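Local coordinates for protein enolase (alpha proteobacterium BAL199, PDB 3UGV) that probably acts as a magnesium-dependent lyase or racemase of the enolase superfamily, related to mandelate racemase and muconate lactonizing enzyme, at residues W351-S363 and K372-V384. Residues are numbered along the deposited sequence; the frame is centred on the assembly and turned at random.
Sequences WADPILQEPYALS and KPGLGLDWDEDVV
Gln357 grips segment 372-384 twice. Its backbone N sits nearly on the line of the Asp378 C=O bond, 2.9 Å from O, while its extended side chain, CG anti to the carbonyl carbon (chi1 -72°), brings NE2 within 2.9 Å of Trp379 O, which lies close to the amide plane. The first bond and that from Asp380 N to Ile355 O make the single beta bridge Leu356-Trp379. Ile355 lies alongside the Trp379 indole; its chi1 of 52° sets CG1 so that CD1 reaches Trp379 CZ3 (3.7 Å) and CE3. Ile355 O meets the indole edge in plane, and Asp62 takes the indole NE1. Leu356 CD2 touches Trp379 CZ3 and, at 3.6 Å, Leu377 CD2. At one end Val383 CG1 packs on Pro354 O (3.3 Å) and CB; Asp380 is the N-cap of helix 381-387, OD1 accepting from Val383 N (3.2 Å) and weakly from Asp382 N. At the other, Tyr360 OH donates to Leu375 O (2.5 Å), in plane at the tyrosine ring edge, and is also hydrogen-bonded to His335 NE2. A phenylalanine in place of Tyr360 would probably leave Leu375 O and His335 without this shared hydroxyl. Main-chain carbonyls accept all four direct hydrogen bonds, pairing these C-terminal-region loops beside strands 30-47 and 71-75 without an intersegment salt bridge.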
ATOM      1  N   TRP F 351      16.590 -41.944   5.789  1.00 32.74           N
ATOM      2  CA  TRP F 351      15.949 -42.335   7.032  1.00 33.70           C
ATOM      3  C   TRP F 351      14.901 -43.420   6.836  1.00 38.62           C
ATOM      4  O   TRP F 351      14.712 -44.261   7.717  1.00 43.03           O
ATOM      5  CB  TRP F 351      15.338 -41.106   7.703  1.00 35.52           C
ATOM      6  CG  TRP F 351      16.362 -40.033   7.980  1.00 34.77           C
ATOM      7  CD1 TRP F 351      17.723 -40.147   7.874  1.00 34.07           C
ATOM      8  CD2 TRP F 351      16.104 -38.688   8.383  1.00 36.13           C
ATOM      9  NE1 TRP F 351      18.324 -38.958   8.199  1.00 36.33           N
ATOM     10  CE2 TRP F 351      17.354 -38.045   8.516  1.00 35.99           C
ATOM     11  CE3 TRP F 351      14.940 -37.964   8.656  1.00 36.63           C
ATOM     12  CZ2 TRP F 351      17.470 -36.716   8.906  1.00 39.72           C
ATOM     13  CZ3 TRP F 351      15.058 -36.640   9.042  1.00 35.63           C
ATOM     14  CH2 TRP F 351      16.312 -36.030   9.163  1.00 37.55           C
ATOM     15  N   ALA F 352      14.240 -43.416   5.678  1.00 38.21           N
ATOM     16  CA  ALA F 352      13.197 -44.406   5.383  1.00 38.32           C
ATOM     17  C   ALA F 352      13.641 -45.580   4.490  1.00 37.51           C
ATOM     18  O   ALA F 352      12.854 -46.486   4.228  1.00 40.55           O
ATOM     19  CB  ALA F 352      11.947 -43.733   4.808  1.00 28.51           C
ATOM     20  N   ASP F 353      14.895 -45.577   4.045  1.00 33.16           N
ATOM     21  CA  ASP F 353      15.426 -46.658   3.195  1.00 35.92           C
ATOM     22  C   ASP F 353      15.242 -48.082   3.743  1.00 34.50           C
ATOM     23  O   ASP F 353      15.038 -49.027   2.975  1.00 38.97           O
ATOM     24  CB  ASP F 353      16.918 -46.430   2.900  1.00 42.85           C
ATOM     25  CG  ASP F 353      17.147 -45.491   1.729  1.00 55.90           C
ATOM     26  OD1 ASP F 353      16.175 -44.840   1.285  1.00 61.09           O
ATOM     27  OD2 ASP F 353      18.303 -45.403   1.255  1.00 60.68           O
ATOM     28  N   PRO F 354      15.349 -48.253   5.070  1.00 38.15           N
ATOM     29  CA  PRO F 354      15.267 -49.623   5.589  1.00 36.06           C
ATOM     30  C   PRO F 354      13.959 -50.346   5.258  1.00 39.18           C
ATOM     31  O   PRO F 354      13.989 -51.562   5.098  1.00 43.04           O
ATOM     32  CB  PRO F 354      15.423 -49.434   7.096  1.00 42.65           C
ATOM     33  CG  PRO F 354      16.277 -48.209   7.218  1.00 43.38           C
ATOM     34  CD  PRO F 354      15.835 -47.306   6.091  1.00 41.16           C
ATOM     35  N   ILE F 355      12.847 -49.628   5.134  1.00 38.94           N
ATOM     36  CA  ILE F 355      11.566 -50.279   4.844  1.00 39.80           C
ATOM     37  C   ILE F 355      11.276 -50.415   3.346  1.00 38.48           C
ATOM     38  O   ILE F 355      10.220 -50.895   2.956  1.00 35.92           O
ATOM     39  CB  ILE F 355      10.384 -49.590   5.559  1.00 35.31           C
ATOM     40  CG1 ILE F 355      10.381 -48.093   5.280  1.00 37.14           C
ATOM     41  CG2 ILE F 355      10.453 -49.833   7.054  1.00 41.91           C
ATOM     42  CD1 ILE F 355       9.754 -47.728   3.972  1.00 47.48           C
ATOM     43  N   LEU F 356      12.216 -49.984   2.511  1.00 34.88           N
ATOM     44  CA  LEU F 356      12.083 -50.170   1.073  1.00 35.67           C
ATOM     45  C   LEU F 356      12.999 -51.295   0.610  1.00 43.58           C
ATOM     46  O   LEU F 356      14.110 -51.462   1.126  1.00 45.51           O
ATOM     47  CB  LEU F 356      12.445 -48.894   0.301  1.00 32.13           C
ATOM     48  CG  LEU F 356      11.764 -47.565   0.610  1.00 38.80           C
ATOM     49  CD1 LEU F 356      12.317 -46.484  -0.317  1.00 34.75           C
ATOM     50  CD2 LEU F 356      10.257 -47.704   0.452  1.00 43.31           C
ATOM     51  N   GLN F 357      12.529 -52.055  -0.373  1.00 45.72           N
ATOM     52  CA  GLN F 357      13.348 -53.072  -1.012  1.00 42.03           C
ATOM     53  C   GLN F 357      14.415 -52.414  -1.867  1.00 48.31           C
ATOM     54  O   GLN F 357      15.583 -52.806  -1.837  1.00 51.08           O
ATOM     55  CB  GLN F 357      12.476 -53.991  -1.867  1.00 42.71           C
ATOM     56  CG  GLN F 357      11.616 -54.930  -1.039  1.00 46.85           C
ATOM     57  CD  GLN F 357      10.903 -55.967  -1.875  1.00 52.54           C
ATOM     58  OE1 GLN F 357      11.285 -56.239  -3.014  1.00 55.97           O
ATOM     59  NE2 GLN F 357       9.849 -56.546  -1.317  1.00 54.55           N
ATOM     60  N   GLU F 358      14.004 -51.391  -2.607  1.00 49.31           N
ATOM     61  CA  GLU F 358      14.874 -50.739  -3.562  1.00 49.99           C
ATOM     62  C   GLU F 358      14.693 -49.224  -3.532  1.00 45.10           C
ATOM     63  O   GLU F 358      13.943 -48.661  -4.329  1.00 40.50           O
ATOM     64  CB  GLU F 358      14.583 -51.282  -4.956  1.00 57.19           C
ATOM     65  CG  GLU F 358      15.729 -51.165  -5.943  1.00 71.42           C
ATOM     66  CD  GLU F 358      15.500 -52.025  -7.178  1.00 85.36           C
ATOM     67  OE1 GLU F 358      15.475 -51.474  -8.300  1.00 85.51           O
ATOM     68  OE2 GLU F 358      15.341 -53.256  -7.021  1.00 90.15           O
ATOM     69  N   PRO F 359      15.368 -48.555  -2.591  1.00 47.83           N
ATOM     70  CA  PRO F 359      15.399 -47.089  -2.614  1.00 40.84           C
ATOM     71  C   PRO F 359      16.000 -46.596  -3.926  1.00 36.53           C
ATOM     72  O   PRO F 359      16.811 -47.305  -4.517  1.00 36.77           O
ATOM     73  CB  PRO F 359      16.304 -46.727  -1.428  1.00 37.01           C
ATOM     74  CG  PRO F 359      16.931 -48.011  -0.969  1.00 41.23           C
ATOM     75  CD  PRO F 359      16.019 -49.112  -1.395  1.00 48.14           C
ATOM     76  N   TYR F 360      15.586 -45.416  -4.380  1.00 37.08           N
ATOM     77  CA  TYR F 360      16.022 -44.870  -5.667  1.00 28.14           C
ATOM     78  C   TYR F 360      17.556 -44.764  -5.764  1.00 28.42           C
ATOM     79  O   TYR F 360      18.241 -44.569  -4.764  1.00 28.63           O
ATOM     80  CB  TYR F 360      15.378 -43.490  -5.893  1.00 20.39           C
ATOM     81  CG  TYR F 360      13.882 -43.506  -6.143  1.00 25.15           C
ATOM     82  CD1 TYR F 360      13.138 -44.657  -5.961  1.00 27.80           C
ATOM     83  CD2 TYR F 360      13.211 -42.353  -6.577  1.00 29.65           C
ATOM     84  CE1 TYR F 360      11.759 -44.670  -6.185  1.00 22.18           C
ATOM     85  CE2 TYR F 360      11.837 -42.361  -6.821  1.00 24.49           C
ATOM     86  CZ  TYR F 360      11.119 -43.528  -6.620  1.00 26.01           C
ATOM     87  OH  TYR F 360       9.754 -43.565  -6.845  1.00 28.92           O
ATOM     88  N   ALA F 361      18.099 -44.878  -6.970  1.00 31.63           N
ATOM     89  CA  ALA F 361      19.547 -44.815  -7.131  1.00 32.54           C
ATOM     90  C   ALA F 361      20.041 -43.379  -7.229  1.00 37.43           C
ATOM     91  O   ALA F 361      19.300 -42.485  -7.644  1.00 30.48           O
ATOM     92  CB  ALA F 361      19.988 -45.611  -8.355  1.00 31.05           C
ATOM     93  N   LEU F 362      21.304 -43.174  -6.854  1.00 37.34           N
ATOM     94  CA  LEU F 362      21.931 -41.857  -6.880  1.00 23.49           C
ATOM     95  C   LEU F 362      23.064 -41.812  -7.889  1.00 31.38           C
ATOM     96  O   LEU F 362      23.898 -42.715  -7.913  1.00 33.37           O
ATOM     97  CB  LEU F 362      22.493 -41.519  -5.502  1.00 32.93           C
ATOM     98  CG  LEU F 362      21.495 -41.168  -4.392  1.00 32.68           C
ATOM     99  CD1 LEU F 362      22.129 -41.347  -3.028  1.00 36.29           C
ATOM    100  CD2 LEU F 362      21.002 -39.746  -4.570  1.00 29.95           C
ATOM    101  N   SER F 363      23.098 -40.762  -8.710  1.00 34.93           N
ATOM    102  CA  SER F 363      24.212 -40.541  -9.638  1.00 35.09           C
ATOM    103  C   SER F 363      24.710 -39.083  -9.641  1.00 34.24           C
ATOM    104  O   SER F 363      24.003 -38.165 -10.058  1.00 36.15           O
ATOM    105  CB  SER F 363      23.830 -40.983 -11.051  1.00 38.80           C
ATOM    106  OG  SER F 363      24.937 -40.869 -11.925  1.00 46.62           O
ATOM    107  N   LYS F 372       9.392 -47.504 -13.020  1.00 45.01           N
ATOM    108  CA  LYS F 372       8.461 -48.477 -12.450  1.00 38.96           C
ATOM    109  C   LYS F 372       7.106 -47.805 -12.274  1.00 42.69           C
ATOM    110  O   LYS F 372       7.031 -46.584 -12.207  1.00 55.45           O
ATOM    111  CB  LYS F 372       8.984 -49.029 -11.121  1.00 35.65           C
ATOM    112  CG  LYS F 372      10.371 -49.646 -11.232  1.00 46.31           C
ATOM    113  CD  LYS F 372      10.726 -50.505 -10.026  1.00 59.07           C
ATOM    114  CE  LYS F 372      11.214 -49.688  -8.840  1.00 62.93           C
ATOM    115  NZ  LYS F 372      11.602 -50.580  -7.703  1.00 66.57           N
ATOM    116  N   PRO F 373       6.025 -48.595 -12.227  1.00 46.68           N
ATOM    117  CA  PRO F 373       4.687 -47.999 -12.155  1.00 42.72           C
ATOM    118  C   PRO F 373       4.489 -47.335 -10.802  1.00 42.23           C
ATOM    119  O   PRO F 373       5.067 -47.807  -9.827  1.00 37.33           O
ATOM    120  CB  PRO F 373       3.750 -49.210 -12.290  1.00 39.07           C
ATOM    121  CG  PRO F 373       4.614 -50.332 -12.780  1.00 43.65           C
ATOM    122  CD  PRO F 373       5.972 -50.065 -12.229  1.00 45.49           C
ATOM    123  N   GLY F 374       3.694 -46.266 -10.748  1.00 43.33           N
ATOM    124  CA  GLY F 374       3.480 -45.520  -9.514  1.00 38.52           C
ATOM    125  C   GLY F 374       4.756 -44.949  -8.919  1.00 35.83           C
ATOM    126  O   GLY F 374       5.589 -44.372  -9.625  1.00 38.21           O
ATOM    127  N   LEU F 375       4.901 -45.109  -7.607  1.00 34.75           N
ATOM    128  CA  LEU F 375       6.089 -44.661  -6.887  1.00 33.28           C
ATOM    129  C   LEU F 375       7.147 -45.757  -6.850  1.00 40.71           C
ATOM    130  O   LEU F 375       8.255 -45.542  -6.359  1.00 41.90           O
ATOM    131  CB  LEU F 375       5.728 -44.273  -5.456  1.00 23.40           C
ATOM    132  CG  LEU F 375       4.781 -43.078  -5.305  1.00 23.54           C
ATOM    133  CD1 LEU F 375       4.254 -43.001  -3.893  1.00 24.08           C
ATOM    134  CD2 LEU F 375       5.511 -41.808  -5.691  1.00 24.46           C
ATOM    135  N   GLY F 376       6.792 -46.930  -7.367  1.00 36.55           N
ATOM    136  CA  GLY F 376       7.675 -48.086  -7.348  1.00 39.28           C
ATOM    137  C   GLY F 376       8.154 -48.490  -5.963  1.00 43.06           C
ATOM    138  O   GLY F 376       9.310 -48.869  -5.789  1.00 46.55           O
ATOM    139  N   LEU F 377       7.277 -48.404  -4.972  1.00 45.23           N
ATOM    140  CA  LEU F 377       7.646 -48.806  -3.616  1.00 44.80           C
ATOM    141  C   LEU F 377       7.251 -50.251  -3.356  1.00 43.86           C
ATOM    142  O   LEU F 377       6.131 -50.663  -3.660  1.00 41.50           O
ATOM    143  CB  LEU F 377       6.979 -47.910  -2.561  1.00 36.44           C
ATOM    144  CG  LEU F 377       7.312 -46.421  -2.477  1.00 39.49           C
ATOM    145  CD1 LEU F 377       6.643 -45.853  -1.255  1.00 42.92           C
ATOM    146  CD2 LEU F 377       8.806 -46.181  -2.412  1.00 38.68           C
ATOM    147  N   ASP F 378       8.171 -51.017  -2.780  1.00 45.52           N
ATOM    148  CA  ASP F 378       7.852 -52.358  -2.300  1.00 45.15           C
ATOM    149  C   ASP F 378       8.459 -52.546  -0.912  1.00 42.59           C
ATOM    150  O   ASP F 378       9.668 -52.353  -0.712  1.00 45.03           O
ATOM    151  CB  ASP F 378       8.347 -53.419  -3.284  1.00 50.88           C
ATOM    152  CG  ASP F 378       7.822 -53.194  -4.692  1.00 58.02           C
ATOM    153  OD1 ASP F 378       8.599 -52.734  -5.555  1.00 68.85           O
ATOM    154  OD2 ASP F 378       6.627 -53.458  -4.935  1.00 56.16           O
ATOM    155  N   TRP F 379       7.618 -52.889   0.056  1.00 38.49           N
ATOM    156  CA  TRP F 379       8.071 -52.923   1.436  1.00 39.50           C
ATOM    157  C   TRP F 379       9.050 -54.073   1.670  1.00 43.86           C
ATOM    158  O   TRP F 379       8.908 -55.151   1.093  1.00 49.01           O
ATOM    159  CB  TRP F 379       6.897 -53.059   2.404  1.00 37.66           C
ATOM    160  CG  TRP F 379       5.786 -52.058   2.259  1.00 38.53           C
ATOM    161  CD1 TRP F 379       4.453 -52.332   2.217  1.00 40.58           C
ATOM    162  CD2 TRP F 379       5.901 -50.629   2.173  1.00 40.74           C
ATOM    163  NE1 TRP F 379       3.730 -51.173   2.097  1.00 41.27           N
ATOM    164  CE2 TRP F 379       4.592 -50.110   2.070  1.00 42.32           C
ATOM    165  CE3 TRP F 379       6.979 -49.742   2.162  1.00 38.58           C
ATOM    166  CZ2 TRP F 379       4.328 -48.740   1.957  1.00 36.18           C
ATOM    167  CZ3 TRP F 379       6.716 -48.375   2.053  1.00 44.13           C
ATOM    168  CH2 TRP F 379       5.400 -47.894   1.948  1.00 35.29           C
ATOM    169  N   ASP F 380      10.046 -53.833   2.514  1.00 42.60           N
ATOM    170  CA  ASP F 380      10.900 -54.901   3.011  1.00 49.66           C
ATOM    171  C   ASP F 380      10.259 -55.482   4.271  1.00 47.58           C
ATOM    172  O   ASP F 380      10.544 -55.039   5.389  1.00 41.64           O
ATOM    173  CB  ASP F 380      12.303 -54.376   3.310  1.00 53.59           C
ATOM    174  CG  ASP F 380      13.266 -55.476   3.705  1.00 57.77           C
ATOM    175  OD1 ASP F 380      12.857 -56.377   4.467  1.00 51.97           O
ATOM    176  OD2 ASP F 380      14.430 -55.436   3.249  1.00 63.92           O
ATOM    177  N   GLU F 381       9.387 -56.469   4.073  1.00 51.97           N
ATOM    178  CA  GLU F 381       8.540 -56.994   5.143  1.00 48.73           C
ATOM    179  C   GLU F 381       9.285 -57.598   6.343  1.00 44.68           C
ATOM    180  O   GLU F 381       8.732 -57.658   7.439  1.00 46.59           O
ATOM    181  CB  GLU F 381       7.507 -57.975   4.580  1.00 45.32           C
ATOM    182  CG  GLU F 381       6.458 -57.313   3.684  1.00 43.80           C
ATOM    183  CD  GLU F 381       5.490 -56.426   4.460  1.00 55.82           C
ATOM    184  OE1 GLU F 381       5.539 -56.424   5.714  1.00 57.34           O
ATOM    185  OE2 GLU F 381       4.676 -55.728   3.811  1.00 57.93           O
ATOM    186  N   ASP F 382      10.530 -58.027   6.146  1.00 43.84           N
ATOM    187  CA  ASP F 382      11.371 -58.460   7.268  1.00 55.56           C
ATOM    188  C   ASP F 382      11.703 -57.283   8.187  1.00 56.62           C
ATOM    189  O   ASP F 382      11.399 -57.296   9.388  1.00 57.26           O
ATOM    190  CB  ASP F 382      12.666 -59.109   6.769  1.00 61.65           C
ATOM    191  CG  ASP F 382      12.432 -60.471   6.146  1.00 75.24           C
ATOM    192  OD1 ASP F 382      11.411 -61.115   6.485  1.00 75.18           O
ATOM    193  OD2 ASP F 382      13.275 -60.899   5.323  1.00 79.36           O
ATOM    194  N   VAL F 383      12.325 -56.263   7.607  1.00 49.29           N
ATOM    195  CA  VAL F 383      12.627 -55.040   8.321  1.00 35.63           C
ATOM    196  C   VAL F 383      11.360 -54.462   8.939  1.00 42.87           C
ATOM    197  O   VAL F 383      11.386 -53.968  10.069  1.00 42.12           O
ATOM    198  CB  VAL F 383      13.258 -54.000   7.389  1.00 38.65           C
ATOM    199  CG1 VAL F 383      13.526 -52.718   8.141  1.00 46.50           C
ATOM    200  CG2 VAL F 383      14.548 -54.541   6.791  1.00 44.22           C
ATOM    201  N   VAL F 384      10.252 -54.523   8.201  1.00 36.85           N
ATOM    202  CA  VAL F 384       8.979 -54.039   8.731  1.00 36.70           C
ATOM    203  C   VAL F 384       8.574 -54.785  10.001  1.00 41.80           C
ATOM    204  O   VAL F 384       8.183 -54.165  10.994  1.00 46.88           O
ATOM    205  CB  VAL F 384       7.839 -54.117   7.689  1.00 35.92           C
ATOM    206  CG1 VAL F 384       6.481 -53.883   8.352  1.00 27.40           C
ATOM    207  CG2 VAL F 384       8.069 -53.101   6.604  1.00 45.21           C
TER
HETATM  208  O   HOH W   1      11.262 -50.609  -3.223  1.00 44.65           O
HETATM  209  O   HOH W   2      11.156 -48.191  -4.138  1.00 45.23           O